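Local coordinates for putative D-lactate dehydrogenase (Chlamydomonas reinhardtii, PDB 4ZGS), which probably reduces pyruvate to D-lactate with a nicotinamide cofactor in the fermentation of the algal chloroplast, at residues A214-A217 / P221-S224. Residues are numbered along the deposited sequence; the frame is centred on the assembly and turned at random.
Sequences AVEA and PYVS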
loop_
_atom_site.group_PDB
_atom_site.type_symbol
_atom_site.label_atom_id
_atom_site.label_comp_id
_atom_site.label_asym_id
_atom_site.label_seq_id
_atom_site.Cartn_x
_atom_site.Cartn_y
_atom_site.Cartn_z
ATOM N N ALA A 214 1.337 -42.792 -8.023
ATOM C CA ALA A 214 1.425 -41.755 -9.043
ATOM C C ALA A 214 2.663 -40.855 -8.841
ATOM O O ALA A 214 3.173 -40.239 -9.790
ATOM C CB ALA A 214 0.154 -40.926 -9.066
ATOM N N VAL A 215 3.125 -40.738 -7.604
ATOM C CA VAL A 215 4.286 -39.908 -7.363
ATOM C C VAL A 215 5.532 -40.718 -7.733
ATOM O O VAL A 215 6.447 -40.224 -8.393
ATOM C CB VAL A 215 4.351 -39.399 -5.901
ATOM C CG1 VAL A 215 5.646 -38.647 -5.656
ATOM C CG2 VAL A 215 3.182 -38.512 -5.627
ATOM N N GLU A 216 5.546 -41.978 -7.347
ATOM C CA GLU A 216 6.646 -42.848 -7.740
ATOM C C GLU A 216 6.787 -42.936 -9.269
ATOM O O GLU A 216 7.885 -42.820 -9.802
ATOM C CB GLU A 216 6.426 -44.229 -7.135
ATOM C CG GLU A 216 6.422 -44.178 -5.615
ATOM C CD GLU A 216 6.272 -45.542 -4.981
ATOM O OE1 GLU A 216 5.446 -46.342 -5.484
ATOM O OE2 GLU A 216 6.968 -45.801 -3.969
ATOM N N ALA A 217 5.667 -43.024 -9.974
ATOM C CA ALA A 217 5.682 -43.097 -11.436
ATOM C C ALA A 217 6.120 -41.802 -12.114
ATOM O O ALA A 217 6.195 -41.738 -13.334
ATOM C CB ALA A 217 4.333 -43.498 -11.940
ATOM N N PRO A 221 11.489 -39.725 -5.561
ATOM C CA PRO A 221 11.826 -40.608 -4.433
ATOM C C PRO A 221 11.160 -40.245 -3.100
ATOM O O PRO A 221 10.989 -39.072 -2.778
ATOM C CB PRO A 221 13.352 -40.468 -4.322
ATOM C CG PRO A 221 13.662 -39.161 -4.936
ATOM C CD PRO A 221 12.635 -38.907 -5.998
ATOM N N TYR A 222 10.780 -41.262 -2.337
ATOM C CA TYR A 222 10.337 -41.096 -0.952
ATOM C C TYR A 222 11.470 -41.246 0.072
ATOM O O TYR A 222 12.254 -42.188 0.017
ATOM C CB TYR A 222 9.204 -42.081 -0.647
ATOM C CG TYR A 222 7.904 -41.592 -1.224
ATOM C CD1 TYR A 222 7.621 -41.749 -2.580
ATOM C CD2 TYR A 222 6.973 -40.921 -0.425
ATOM C CE1 TYR A 222 6.434 -41.273 -3.119
ATOM C CE2 TYR A 222 5.792 -40.453 -0.949
ATOM C CZ TYR A 222 5.521 -40.629 -2.290
ATOM O OH TYR A 222 4.337 -40.153 -2.801
ATOM N N VAL A 223 11.584 -40.271 0.964
ATOM C CA VAL A 223 12.620 -40.284 1.983
ATOM C C VAL A 223 11.963 -40.059 3.329
ATOM O O VAL A 223 10.746 -39.894 3.401
ATOM C CB VAL A 223 13.676 -39.205 1.747
ATOM C CG1 VAL A 223 14.307 -39.391 0.360
ATOM C CG2 VAL A 223 13.062 -37.814 1.903
ATOM N N SER A 224 12.749 -40.096 4.397
ATOM C CA SER A 224 12.206 -39.808 5.717
ATOM C C SER A 224 11.949 -38.299 5.906
ATOM O O SER A 224 12.459 -37.447 5.159
ATOM C CB SER A 224 13.122 -40.369 6.815
ATOM O OG SER A 224 14.248 -39.555 7.044
#
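In the NAD-binding domain, the short helix 213-216 meets the loop leading on to helix 225-231 where Val215 and Glu216 pack against the ring of Tyr222. How an aromatic side chain can tie a small helix to a chain segment a few residues further on is well illustrated here. The phenol end of Tyr222 reaches the branch point of Val215, with OH 3.2 Å from CB of Val215 and 3.5 Å from each of its methyls, CG1 and CG2. CG1 of Val215 also reaches the ring, 3.7 Å from CE1 of Tyr222; a chi1 of 175° places this methyl anti to the backbone N and brings it beside that ring carbon. The two side chains cross at about a right angle. Glu216 adds its aliphatic part, CG standing 3.8 Å from CE1 of Tyr222. The contact is made by this methylene, while the carboxylate plane stands nearly perpendicular to the ring, 83° apart.

The surroundings are those of a Rossmann fold, just beyond the edge strand 203-207. Pro221 and Val223 make backbone hydrogen bonds to Ala206 of that strand, and the side chain of Tyr222 touches Asp208, a residue that binds NAD, yet remains about 8 Å from the bound cofactor.

No hydrogen bond joins the two segments. The hydroxyl of Tyr222 instead accepts one from the backbone N of Asn212, just before the helix, and has a weak one with OG1 of Thr186. These bonds hold the phenol oxygen beside Val215, while Ser224 further along the loop caps the start of helix 225-231.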